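Local coordinates for phospholyase (Arthrobacter aurescens, PDB 5G4I), which acts as a pyridoxal-phosphate-dependent phospholyase, a class III transaminase homologue that eliminates phosphate, consistent with activity on ethanolamine phosphate, at residues T84-T89 / N315-A320; L116-S121 / F308-A313; L141-S146 / S222-L227; P177-I182 / Q228-Y233. One frame throughout, in Å; residues are numbered along the deposited sequence. Where two conformers were deposited one is given.

Contact 1. Residues T84-T89 / N315-A320; sequences TVNLHT and NPVSSA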
loop_
_atom_site.group_PDB
_atom_site.type_symbol
_atom_site.label_atom_id
_atom_site.label_comp_id
_atom_site.label_asym_id
_atom_site.label_seq_id
_atom_site.Cartn_x
_atom_site.Cartn_y
_atom_site.Cartn_z
ATOM N N THR A 84 -5.802 -17.832 14.558
ATOM C CA THR A 84 -4.717 -17.815 15.565
ATOM C C THR A 84 -4.446 -16.415 16.079
ATOM O O THR A 84 -4.872 -16.040 17.202
ATOM C CB THR A 84 -3.463 -18.508 14.972
ATOM O OG1 THR A 84 -3.792 -19.842 14.493
ATOM C CG2 THR A 84 -2.341 -18.641 15.999
ATOM N N VAL A 85 -3.770 -15.555 15.281
ATOM C CA VAL A 85 -3.545 -14.122 15.666
ATOM C C VAL A 85 -3.069 -13.336 14.425
ATOM O O VAL A 85 -2.510 -13.964 13.510
ATOM C CB VAL A 85 -2.504 -14.005 16.825
ATOM C CG1 VAL A 85 -1.090 -14.345 16.418
ATOM C CG2 VAL A 85 -2.581 -12.654 17.529
ATOM N N ASN A 86 -3.257 -12.033 14.440
ATOM C CA ASN A 86 -2.933 -11.211 13.227
ATOM C C ASN A 86 -2.447 -9.813 13.537
ATOM O O ASN A 86 -2.997 -8.822 12.964
ATOM C CB ASN A 86 -4.094 -11.235 12.249
ATOM C CG ASN A 86 -3.732 -10.662 10.858
ATOM O OD1 ASN A 86 -2.543 -10.758 10.482
ATOM N ND2 ASN A 86 -4.728 -10.258 10.080
ATOM N N LEU A 87 -1.396 -9.703 14.358
ATOM C CA LEU A 87 -0.982 -8.355 14.854
ATOM C C LEU A 87 0.291 -7.843 14.134
ATOM O O LEU A 87 1.128 -8.599 13.615
ATOM C CB LEU A 87 -0.680 -8.387 16.373
ATOM C CG LEU A 87 -1.925 -8.353 17.298
ATOM C CD1 LEU A 87 -1.535 -8.671 18.720
ATOM C CD2 LEU A 87 -2.627 -6.993 17.196
ATOM N N HIS A 88 0.412 -6.539 14.137
ATOM C CA HIS A 88 1.587 -5.817 13.604
ATOM C C HIS A 88 2.909 -6.249 14.304
ATOM O O HIS A 88 2.910 -6.891 15.384
ATOM C CB HIS A 88 1.365 -4.299 13.765
ATOM C CG HIS A 88 1.070 -3.926 15.198
ATOM N ND1 HIS A 88 2.064 -3.773 16.129
ATOM C CD2 HIS A 88 -0.112 -3.854 15.884
ATOM C CE1 HIS A 88 1.509 -3.616 17.334
ATOM N NE2 HIS A 88 0.190 -3.694 17.219
ATOM N N THR A 89 3.985 -5.792 13.699
ATOM C CA THR A 89 5.336 -6.260 14.088
ATOM C C THR A 89 5.939 -5.587 15.316
ATOM O O THR A 89 7.144 -5.917 15.633
ATOM C CB THR A 89 6.284 -6.053 12.905
ATOM O OG1 THR A 89 6.305 -4.646 12.475
ATOM C CG2 THR A 89 5.883 -6.976 11.716
ATOM N N ASN A 315 2.488 -8.540 8.832
ATOM C CA ASN A 315 1.564 -9.199 9.740
ATOM C C ASN A 315 1.615 -10.735 9.511
ATOM O O ASN A 315 2.054 -11.208 8.456
ATOM C CB ASN A 315 0.133 -8.605 9.566
ATOM C CG ASN A 315 -0.584 -9.061 8.276
ATOM O OD1 ASN A 315 -0.974 -10.214 8.117
ATOM N ND2 ASN A 315 -0.757 -8.146 7.334
ATOM N N PRO A 316 1.175 -11.578 10.505
ATOM C CA PRO A 316 1.331 -12.977 10.391
ATOM C C PRO A 316 0.543 -13.653 9.218
ATOM O O PRO A 316 0.963 -14.681 8.702
ATOM C CB PRO A 316 0.768 -13.517 11.750
ATOM C CG PRO A 316 0.882 -12.360 12.691
ATOM C CD PRO A 316 0.683 -11.157 11.839
ATOM N N VAL A 317 -0.639 -13.069 8.874
ATOM C CA VAL A 317 -1.477 -13.621 7.810
ATOM C C VAL A 317 -0.875 -13.395 6.377
ATOM O O VAL A 317 -0.738 -14.312 5.559
ATOM C CB VAL A 317 -2.923 -13.117 7.926
ATOM C CG1 VAL A 317 -3.723 -13.545 6.717
ATOM C CG2 VAL A 317 -3.528 -13.666 9.200
ATOM N N SER A 318 -0.403 -12.154 6.126
ATOM C CA SER A 318 0.405 -11.867 4.941
ATOM C C SER A 318 1.655 -12.770 4.855
ATOM O O SER A 318 1.948 -13.300 3.772
ATOM C CB SER A 318 0.840 -10.384 4.936
ATOM O OG SER A 318 -0.286 -9.520 4.727
ATOM N N SER A 319 2.330 -12.950 5.988
ATOM C CA SER A 319 3.524 -13.825 6.025
ATOM C C SER A 319 3.145 -15.264 5.690
ATOM O O SER A 319 3.889 -15.946 4.949
ATOM C CB SER A 319 4.188 -13.709 7.388
ATOM O OG SER A 319 4.597 -12.350 7.690
ATOM N N ALA A 320 2.039 -15.772 6.244
ATOM C CA ALA A 320 1.540 -17.153 5.941
ATOM C C ALA A 320 1.261 -17.304 4.440
ATOM O O ALA A 320 1.585 -18.332 3.805
ATOM C CB ALA A 320 0.333 -17.499 6.823
#
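Asn86 meets the first turn of helix 316-331 at Pro316 and Val317, where the two backbones come closest. Its CG lies anti to the backbone N (chi1 -168°), which swings the amide over to the helix. There Asn86 OD1 accepts a weak bond from Val317 N (3.4 Å, 156°) and touches Val317 CG2 at 3.3 Å. Asn86 OD1 also lies 2.9 Å from Asn315 OD1; both are acceptors, so this is proximity without a hydrogen bond. Asn315 is the N-cap, its OD1 receiving Ser318 N at 2.8 Å in an almost straight bond (173°). The pyrrolidine fills the rest of the tight zone, with Pro316 CD 3.1 Å from Leu87 O. Packing thins on both flanks: the side chains of Val85 and Leu87 keep clear of 315-320, and Leu87 turns instead to Asn62 of the second subunit. With Asn86 cut back to an alanine, Val317 N would probably lose this weak acceptor and a gap would open beside the valine methyl. Behind the contact, Val317 packs on Ile78 and Leu82 of helix 72-82, while Ser319 and Ala320 face helix 94-104.

Contact 2. Residues L116-S121 / F308-A313; sequences LTNSGS and FFNTFA. With PLP (pyridoxal-5'-phosphate), chain C; PLP (pyridoxal-5'-phosphate), chain H.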
loop_
_atom_site.group_PDB
_atom_site.type_symbol
_atom_site.label_atom_id
_atom_site.label_comp_id
_atom_site.label_asym_id
_atom_site.label_seq_id
_atom_site.Cartn_x
_atom_site.Cartn_y
_atom_site.Cartn_z
ATOM N N LEU A 116 9.192 -5.137 4.324
ATOM C CA LEU A 116 7.940 -5.597 3.716
ATOM C C LEU A 116 6.971 -4.374 3.524
ATOM O O LEU A 116 7.021 -3.380 4.277
ATOM C CB LEU A 116 7.299 -6.666 4.626
ATOM C CG LEU A 116 7.963 -8.031 4.504
ATOM C CD1 LEU A 116 7.676 -8.951 5.699
ATOM C CD2 LEU A 116 7.554 -8.770 3.229
ATOM N N THR A 117 6.069 -4.516 2.517
ATOM C CA THR A 117 5.060 -3.510 2.210
ATOM C C THR A 117 3.765 -4.262 1.843
ATOM O O THR A 117 3.705 -5.504 1.938
ATOM C CB THR A 117 5.476 -2.555 1.048
ATOM O OG1 THR A 117 5.412 -3.299 -0.191
ATOM C CG2 THR A 117 6.835 -1.885 1.285
ATOM N N ASN A 118 2.730 -3.511 1.382
ATOM C CA ASN A 118 1.434 -4.138 1.018
ATOM C C ASN A 118 1.159 -4.101 -0.526
ATOM O O ASN A 118 0.072 -4.445 -0.979
ATOM C CB ASN A 118 0.289 -3.518 1.801
ATOM C CG ASN A 118 0.571 -3.406 3.277
ATOM O OD1 ASN A 118 0.847 -2.246 3.790
ATOM N ND2 ASN A 118 0.644 -4.474 3.961
ATOM N N SER A 119 2.080 -3.509 -1.303
ATOM C CA SER A 119 1.857 -3.332 -2.769
ATOM C C SER A 119 3.202 -3.080 -3.491
ATOM O O SER A 119 4.192 -2.623 -2.857
ATOM C CB SER A 119 0.892 -2.202 -3.083
ATOM O OG SER A 119 1.465 -0.916 -2.808
ATOM N N GLY A 120 3.225 -3.285 -4.793
ATOM C CA GLY A 120 4.417 -2.896 -5.613
ATOM C C GLY A 120 4.637 -1.423 -5.567
ATOM O O GLY A 120 5.835 -0.962 -5.518
ATOM N N SER A 121 3.571 -0.583 -5.643
ATOM C CA SER A 121 3.784 0.928 -5.552
ATOM C C SER A 121 4.431 1.266 -4.225
ATOM O O SER A 121 5.319 2.159 -4.165
ATOM C CB SER A 121 2.449 1.752 -5.808
ATOM O OG SER A 121 2.021 1.602 -7.147
ATOM N N PHE A 308 10.732 4.544 10.719
ATOM C CA PHE A 308 9.935 3.967 9.621
ATOM C C PHE A 308 9.064 2.808 10.115
ATOM O O PHE A 308 9.576 1.850 10.724
ATOM C CB PHE A 308 10.851 3.493 8.440
ATOM C CG PHE A 308 10.049 2.893 7.285
ATOM C CD1 PHE A 308 9.367 3.723 6.429
ATOM C CD2 PHE A 308 9.916 1.506 7.172
ATOM C CE1 PHE A 308 8.530 3.159 5.420
ATOM C CE2 PHE A 308 9.052 0.961 6.212
ATOM C CZ PHE A 308 8.387 1.787 5.378
ATOM N N PHE A 309 7.771 2.833 9.724
ATOM C CA PHE A 309 6.809 1.789 10.183
ATOM C C PHE A 309 5.661 1.755 9.158
ATOM O O PHE A 309 5.089 2.828 8.866
ATOM C CB PHE A 309 6.324 2.054 11.643
ATOM C CG PHE A 309 5.391 1.001 12.218
ATOM C CD1 PHE A 309 5.801 -0.307 12.408
ATOM C CD2 PHE A 309 4.065 1.304 12.347
ATOM C CE1 PHE A 309 4.896 -1.320 12.824
ATOM C CE2 PHE A 309 3.130 0.335 12.891
ATOM C CZ PHE A 309 3.542 -0.959 13.091
ATOM N N ASN A 310 5.236 0.543 8.754
ATOM C CA ASN A 310 4.112 0.231 7.878
ATOM C C ASN A 310 3.233 -0.729 8.685
ATOM O O ASN A 310 3.648 -1.841 8.973
ATOM C CB ASN A 310 4.684 -0.312 6.576
ATOM C CG ASN A 310 3.671 -0.774 5.595
ATOM O OD1 ASN A 310 2.617 -1.340 5.975
ATOM N ND2 ASN A 310 3.951 -0.569 4.303
ATOM N N THR A 311 2.013 -0.308 9.039
ATOM C CA THR A 311 1.226 -1.034 10.044
ATOM C C THR A 311 0.859 -2.442 9.606
ATOM O O THR A 311 0.890 -3.396 10.420
ATOM C CB THR A 311 -0.079 -0.262 10.388
ATOM O OG1 THR A 311 0.245 1.067 10.858
ATOM C CG2 THR A 311 -0.898 -0.979 11.496
ATOM N N PHE A 312 0.401 -2.622 8.372
ATOM C CA PHE A 312 -0.038 -3.944 7.883
ATOM C C PHE A 312 1.148 -4.807 7.381
ATOM O O PHE A 312 1.011 -6.024 7.321
ATOM C CB PHE A 312 -1.072 -3.801 6.733
ATOM C CG PHE A 312 -2.374 -3.096 7.123
ATOM C CD1 PHE A 312 -3.087 -3.473 8.244
ATOM C CD2 PHE A 312 -2.911 -2.171 6.243
ATOM C CE1 PHE A 312 -4.326 -2.865 8.510
ATOM C CE2 PHE A 312 -4.141 -1.567 6.504
ATOM C CZ PHE A 312 -4.852 -1.924 7.663
ATOM N N ALA A 313 2.311 -4.190 7.115
ATOM C CA ALA A 313 3.392 -4.978 6.531
ATOM C C ALA A 313 3.903 -6.048 7.470
ATOM O O ALA A 313 4.104 -5.766 8.700
ATOM C CB ALA A 313 4.540 -4.082 6.139
HETATM N N1 PLP C . 5.970 -1.935 -11.287
HETATM C C2 PLP C . 5.661 -2.850 -12.237
HETATM C C2A PLP C . 6.720 -3.320 -13.200
HETATM C C3 PLP C . 4.282 -3.392 -12.332
HETATM O O3 PLP C . 3.949 -4.312 -13.278
HETATM C C4 PLP C . 3.285 -2.893 -11.359
HETATM C C4A PLP C . 1.885 -3.373 -11.374
HETATM C C5 PLP C . 3.750 -1.892 -10.369
HETATM C C6 PLP C . 5.077 -1.471 -10.395
HETATM C C5A PLP C . 2.792 -1.333 -9.342
HETATM O O4P PLP C . 2.151 -2.405 -8.655
HETATM P P PLP C . 0.885 -2.123 -7.701
HETATM O O1P PLP C . -0.265 -1.949 -8.664
HETATM O O2P PLP C . 0.795 -3.361 -6.840
HETATM O O3P PLP C . 1.266 -0.869 -6.952
HETATM N N1 PLP H . -2.876 8.182 9.699
HETATM C C2 PLP H . -3.077 7.950 10.951
HETATM C C2A PLP H . -3.795 9.002 11.804
HETATM C C3 PLP H . -2.558 6.688 11.557
HETATM O O3 PLP H . -2.832 6.376 12.875
HETATM C C4 PLP H . -1.858 5.684 10.737
HETATM C C4A PLP H . -1.481 4.331 11.249
HETATM C C5 PLP H . -1.659 6.099 9.363
HETATM C C6 PLP H . -2.196 7.346 8.899
HETATM C C5A PLP H . -0.806 5.173 8.440
HETATM O O4P PLP H . -1.436 3.943 8.185
HETATM P P PLP H . -0.410 2.811 7.569
HETATM O O1P PLP H . 0.696 2.395 8.544
HETATM O O2P PLP H . -1.508 1.766 7.217
HETATM O O3P PLP H . 0.066 3.202 6.236
#
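The phosphate-binding loop that leads from strand 113-117 into helix 120-135, where Asn118 meets Asn310 and Phe312, belongs to a cofactor site shared across the dimer, as in fold type I PLP enzymes. The two segments serve different cofactors. At the helix N terminus, Gly120 N donates to O2P of the PLP of chain C at 3.2 Å. Ser121 grips O3P of that phosphate twice, through N at 2.7 Å and OG at 2.6 Å. Thr311 instead holds O1P of the PLP of chain H, with OG1 at 2.7 Å and N at 3.0 Å (157°); Gly120 and Ser121 of the second subunit bind that same cofactor. Between the two sites, the Asn118 side chain crosses Phe312 at about a right angle, its amide plane 75° from the ring plane, and Asn118 CG lies 3.8 Å from Phe312 CB. Asn310 approaches it from the opposite direction, the two amide planes 57° apart, while Asn310 ND2 is bonded to Glu122. Replacing Asn118 by a glycine is likely to open a gap beside Phe312 CB and leave the Asn310 amide without the group that faces it. Nearer the strand, Ala313 points at the backbone of 116-117: its CB lies 4.1 Å from Leu116 CB and, more tightly, 3.2 Å from Leu116 O.

Contact 3. Residues L141-S146 / S222-L227; sequences LVSDFS and STEGLL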
loop_
_atom_site.group_PDB
_atom_site.type_symbol
_atom_site.label_atom_id
_atom_site.label_comp_id
_atom_site.label_asym_id
_atom_site.label_seq_id
_atom_site.Cartn_x
_atom_site.Cartn_y
_atom_site.Cartn_z
ATOM N N LEU A 141 16.866 7.983 -13.651
ATOM C CA LEU A 141 16.896 7.439 -15.015
ATOM C C LEU A 141 15.874 6.305 -15.129
ATOM O O LEU A 141 15.929 5.363 -14.311
ATOM C CB LEU A 141 18.312 6.889 -15.316
ATOM C CG LEU A 141 19.471 7.906 -15.337
ATOM C CD1 LEU A 141 20.786 7.156 -15.505
ATOM C CD2 LEU A 141 19.366 8.939 -16.398
ATOM N N VAL A 142 14.964 6.437 -16.075
ATOM C CA VAL A 142 13.957 5.427 -16.359
ATOM C C VAL A 142 13.877 5.207 -17.865
ATOM O O VAL A 142 14.382 6.055 -18.672
ATOM C CB VAL A 142 12.524 5.757 -15.880
ATOM C CG1 VAL A 142 12.364 5.503 -14.393
ATOM C CG2 VAL A 142 12.097 7.176 -16.324
ATOM N N SER A 143 13.195 4.149 -18.386
ATOM C CA SER A 143 12.937 4.078 -19.807
ATOM C C SER A 143 11.860 5.091 -20.254
ATOM O O SER A 143 11.043 5.535 -19.428
ATOM C CB SER A 143 12.440 2.657 -20.205
ATOM O OG SER A 143 11.065 2.612 -20.291
ATOM N N ASP A 144 11.873 5.401 -21.553
ATOM C CA ASP A 144 10.877 6.272 -22.177
ATOM C C ASP A 144 9.536 5.638 -22.447
ATOM O O ASP A 144 8.662 6.341 -22.984
ATOM C CB ASP A 144 11.425 6.930 -23.436
ATOM C CG ASP A 144 11.594 6.008 -24.583
ATOM O OD1 ASP A 144 11.279 4.800 -24.580
ATOM O OD2 ASP A 144 12.227 6.535 -25.590
ATOM N N PHE A 145 9.251 4.410 -21.966
ATOM C CA PHE A 145 7.870 3.883 -22.022
ATOM C C PHE A 145 7.711 2.854 -20.867
ATOM O O PHE A 145 7.613 1.640 -21.094
ATOM C CB PHE A 145 7.503 3.342 -23.421
ATOM C CG PHE A 145 6.006 3.387 -23.685
ATOM C CD1 PHE A 145 5.432 4.581 -23.992
ATOM C CD2 PHE A 145 5.238 2.263 -23.495
ATOM C CE1 PHE A 145 4.032 4.670 -24.195
ATOM C CE2 PHE A 145 3.817 2.371 -23.772
ATOM C CZ PHE A 145 3.318 3.537 -24.061
ATOM N N SER A 146 7.703 3.399 -19.647
ATOM C CA SER A 146 7.687 2.558 -18.414
ATOM C C SER A 146 6.593 2.944 -17.442
ATOM O O SER A 146 6.018 4.047 -17.502
ATOM C CB SER A 146 9.043 2.595 -17.707
ATOM O OG SER A 146 9.495 3.885 -17.468
ATOM N N SER A 222 8.854 -5.049 -20.305
ATOM C CA SER A 222 7.557 -5.476 -20.811
ATOM C C SER A 222 6.646 -4.374 -21.290
ATOM O O SER A 222 6.133 -4.443 -22.452
ATOM C CB SER A 222 6.866 -6.385 -19.806
ATOM O OG SER A 222 6.626 -5.733 -18.586
ATOM N N THR A 223 6.428 -3.301 -20.536
ATOM C CA THR A 223 5.606 -2.172 -20.966
ATOM C C THR A 223 6.138 -1.541 -22.288
ATOM O O THR A 223 5.364 -1.002 -23.093
ATOM C CB THR A 223 5.535 -1.120 -19.827
ATOM O OG1 THR A 223 5.003 -1.767 -18.676
ATOM C CG2 THR A 223 4.677 0.104 -20.151
ATOM N N GLU A 224 7.483 -1.541 -22.407
ATOM C CA GLU A 224 8.212 -1.001 -23.549
ATOM C C GLU A 224 8.022 -1.826 -24.860
ATOM O O GLU A 224 8.443 -1.361 -25.949
ATOM C CB GLU A 224 9.719 -1.051 -23.235
ATOM C CG GLU A 224 10.212 -0.071 -22.155
ATOM C CD GLU A 224 10.074 -0.578 -20.735
ATOM O OE1 GLU A 224 9.473 -1.682 -20.466
ATOM O OE2 GLU A 224 10.569 0.120 -19.808
ATOM N N GLY A 225 7.401 -2.993 -24.773
ATOM C CA GLY A 225 7.215 -3.948 -25.912
ATOM C C GLY A 225 8.018 -5.216 -25.859
ATOM O O GLY A 225 8.248 -5.844 -26.936
ATOM N N LEU A 226 8.515 -5.661 -24.719
ATOM C CA LEU A 226 9.320 -6.851 -24.519
ATOM C C LEU A 226 10.625 -6.878 -25.300
ATOM O O LEU A 226 10.818 -7.622 -26.291
ATOM C CB LEU A 226 8.484 -8.184 -24.778
ATOM C CG LEU A 226 7.530 -8.582 -23.697
ATOM C CD1 LEU A 226 6.640 -9.773 -24.213
ATOM C CD2 LEU A 226 8.280 -9.022 -22.417
ATOM N N LEU A 227 11.509 -5.946 -24.943
ATOM C CA LEU A 227 12.770 -5.716 -25.664
ATOM C C LEU A 227 13.839 -6.785 -25.412
ATOM O O LEU A 227 13.882 -7.378 -24.328
ATOM C CB LEU A 227 13.299 -4.360 -25.202
ATOM C CG LEU A 227 12.336 -3.162 -25.186
ATOM C CD1 LEU A 227 13.081 -1.889 -24.715
ATOM C CD2 LEU A 227 11.683 -2.912 -26.517
#
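An ST turn closing off strand 140-143 of the large-domain sheet, built on Ser143, meets a type I beta turn, Ser222 to Gly225, through Glu224 and Thr223. The first segment runs off the end of strand 140-143, and the second lies in the loop after the parallel strand 214-217; a bound PLP comes within about 6 Å of the Thr223 side chain, nearest atoms. The central polar link is Ser143 OG donating to Glu224 OE2 at 2.6 Å, on the anti side of the carboxylate and only 17° out of its plane. The same hydroxyl accepts Phe145 N at 3.1 Å (163°), the bond that defines the ST turn; one oxygen thus fixes the local bend and reaches across. Chi1 (-70°) sets Glu224 CG 3.3 Å from Phe145 O, and the bend at chi2 turns the carboxylate back to the serine. Phe145 turns its ring edge, not a face, to the other segment: CD2 lies 3.3 Å from Thr223 O, which sits in the ring plane. Thr223 returns the approach with its methyl, CG2 lying 3.4 Å from Phe145 O, so the phenylalanine carbonyl is flanked by carbons of both neighbours. Gly225, whose N bonds to Ser222 O, has backbone angles at which a CB would jam against the carbonyl oxygen of Glu224. On the strand side, Ser146 folds back so that its OG donates to Ser143 O at 3.0 Å, from above the carbonyl plane.

Contact 4. Residues P177-I182 / Q228-Y233; sequences PDVSGI and QLPSGY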
loop_
_atom_site.group_PDB
_atom_site.type_symbol
_atom_site.label_atom_id
_atom_site.label_comp_id
_atom_site.label_asym_id
_atom_site.label_seq_id
_atom_site.Cartn_x
_atom_site.Cartn_y
_atom_site.Cartn_z
ATOM N N PRO A 177 17.796 0.056 -25.884
ATOM C CA PRO A 177 18.089 -0.576 -27.193
ATOM C C PRO A 177 17.443 -1.989 -27.321
ATOM O O PRO A 177 17.450 -2.767 -26.339
ATOM C CB PRO A 177 19.598 -0.653 -27.235
ATOM C CG PRO A 177 20.025 -0.636 -25.813
ATOM C CD PRO A 177 19.044 0.276 -25.137
ATOM N N ASP A 178 16.928 -2.288 -28.532
ATOM C CA ASP A 178 16.282 -3.541 -28.825
ATOM C C ASP A 178 16.967 -4.156 -30.116
ATOM O O ASP A 178 16.915 -3.498 -31.142
ATOM C CB ASP A 178 14.798 -3.341 -29.051
ATOM C CG ASP A 178 13.970 -4.655 -29.265
ATOM O OD1 ASP A 178 14.494 -5.729 -29.088
ATOM O OD2 ASP A 178 12.764 -4.444 -29.596
ATOM N N VAL A 179 17.552 -5.343 -29.984
ATOM C CA VAL A 179 18.259 -6.008 -31.139
ATOM C C VAL A 179 17.289 -6.813 -31.982
ATOM O O VAL A 179 17.719 -7.354 -33.032
ATOM C CB VAL A 179 19.443 -6.905 -30.685
ATOM C CG1 VAL A 179 20.441 -6.128 -29.843
ATOM C CG2 VAL A 179 19.003 -8.154 -29.973
ATOM N N SER A 180 16.002 -6.898 -31.600
ATOM C CA SER A 180 14.980 -7.675 -32.374
ATOM C C SER A 180 14.935 -7.238 -33.821
ATOM O O SER A 180 14.744 -6.066 -34.146
ATOM C CB SER A 180 13.550 -7.540 -31.755
ATOM O OG SER A 180 13.478 -8.024 -30.426
ATOM N N GLY A 181 15.202 -8.193 -34.708
ATOM C CA GLY A 181 15.184 -7.884 -36.139
ATOM C C GLY A 181 16.336 -7.028 -36.717
ATOM O O GLY A 181 16.259 -6.595 -37.863
ATOM N N ILE A 182 17.399 -6.803 -35.953
ATOM C CA ILE A 182 18.570 -6.013 -36.388
ATOM C C ILE A 182 19.674 -6.970 -36.820
ATOM O O ILE A 182 19.872 -8.002 -36.207
ATOM C CB ILE A 182 19.027 -5.120 -35.170
ATOM C CG1 ILE A 182 17.912 -4.108 -34.842
ATOM C CG2 ILE A 182 20.357 -4.384 -35.360
ATOM C CD1 ILE A 182 17.642 -3.062 -35.894
ATOM N N GLN A 228 14.689 -7.037 -26.422
ATOM C CA GLN A 228 15.840 -7.930 -26.277
ATOM C C GLN A 228 17.088 -7.035 -26.319
ATOM O O GLN A 228 17.415 -6.469 -27.393
ATOM C CB GLN A 228 15.900 -9.025 -27.406
ATOM C CG GLN A 228 17.130 -9.938 -27.224
ATOM C CD GLN A 228 17.418 -10.925 -28.412
ATOM O OE1 GLN A 228 16.560 -11.147 -29.265
ATOM N NE2 GLN A 228 18.621 -11.468 -28.461
ATOM N N LEU A 229 17.793 -6.909 -25.212
ATOM C CA LEU A 229 18.888 -5.938 -25.160
ATOM C C LEU A 229 20.201 -6.510 -25.691
ATOM O O LEU A 229 20.478 -7.714 -25.486
ATOM C CB LEU A 229 19.097 -5.454 -23.704
ATOM C CG LEU A 229 18.158 -4.335 -23.232
ATOM C CD1 LEU A 229 16.649 -4.640 -23.318
ATOM C CD2 LEU A 229 18.514 -3.969 -21.797
ATOM N N PRO A 230 21.052 -5.625 -26.262
ATOM C CA PRO A 230 22.446 -6.085 -26.509
ATOM C C PRO A 230 23.192 -6.379 -25.241
ATOM O O PRO A 230 23.002 -5.698 -24.195
ATOM C CB PRO A 230 23.094 -4.860 -27.276
ATOM C CG PRO A 230 22.242 -3.709 -26.968
ATOM C CD PRO A 230 20.900 -4.169 -26.431
ATOM N N SER A 231 24.101 -7.375 -25.238
ATOM C CA SER A 231 24.951 -7.666 -24.115
ATOM C C SER A 231 25.788 -6.428 -23.735
ATOM O O SER A 231 26.388 -5.835 -24.632
ATOM C CB SER A 231 25.944 -8.814 -24.435
ATOM O OG SER A 231 26.534 -9.280 -23.243
ATOM N N GLY A 232 25.887 -6.114 -22.431
ATOM C CA GLY A 232 26.742 -5.019 -21.916
ATOM C C GLY A 232 25.984 -3.710 -21.659
ATOM O O GLY A 232 26.564 -2.802 -21.100
ATOM N N TYR A 233 24.733 -3.580 -22.119
ATOM C CA TYR A 233 23.991 -2.353 -21.900
ATOM C C TYR A 233 23.683 -2.122 -20.408
ATOM O O TYR A 233 24.098 -1.091 -19.810
ATOM C CB TYR A 233 22.724 -2.249 -22.724
ATOM C CG TYR A 233 21.914 -0.940 -22.452
ATOM C CD1 TYR A 233 22.311 0.259 -22.991
ATOM C CD2 TYR A 233 20.839 -0.919 -21.586
ATOM C CE1 TYR A 233 21.661 1.466 -22.773
ATOM C CE2 TYR A 233 20.124 0.248 -21.366
ATOM C CZ TYR A 233 20.552 1.458 -21.945
ATOM O OH TYR A 233 19.845 2.641 -21.729
#
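Gln228 pairs with Asp178 and Val179 through both of its backbone polar atoms. Its N donates to Asp178 OD1 at 3.0 Å in a nearly straight bond (172°), descending on the carboxylate from above its plane. Its O receives Val179 N at 2.8 Å, nearly along the C=O axis. The amide of Gln228, at the end of a fully extended chain, passes obliquely over the valine, with Gln228 CD 3.6 Å from Val179 CG2. Asp178 OD1 is at the same time the acceptor of an Asx turn closed by the backbone N of Ser180, and Ser180 OG donates to Asp178 OD1 at 2.8 Å; three donors grip this one oxygen and hold the carboxylate still. Leu229 follows with CG 3.6 Å from Pro177 O, a buried carbonyl with no polar partner in the model. Pro230 then wedges its ring at about a right angle to that of Pro177, Pro230 CD to Pro177 CG 3.7 Å, and meets Val179 CG1 through its CB at 3.9 Å. It also begins a type II turn whose Gly232 adopts backbone angles that would crowd a CB. Tyr233 ends the segment with a CH-pi contact: Pro177 CD sits 3.7 Å from the ring centroid, 11° off the normal. Helix 187-207 covers this apolar end, Pro177 and Tyr233 both packing on Ser194, while at the polar end Asp178 OD2 forms a salt bridge with Arg363 of strand 359-365.

From the N terminus the chain first reaches 84-89, whose pairing with 315-320 in contact 1 closes the widest loop. Contact 2 is nested inside it, joining the end of strand 113-117 and the start of helix 120-135 to the loop before helix 316-331; the two contacts touch, His88 packing on Phe309 and on the Thr311 carbonyl, and both reach the second subunit. Within contact 2's loop lie contacts 3 and 4, whose segments alternate and so cross: 141-146, 177-182, 222-227, 228-233. They meet where Leu227 packs on Asp178, tying the loops after strands 140-143, 171-174 and 214-217 together, their centres about 36 Å (contact 3) and about 44 Å (contact 4) from that of contact 1.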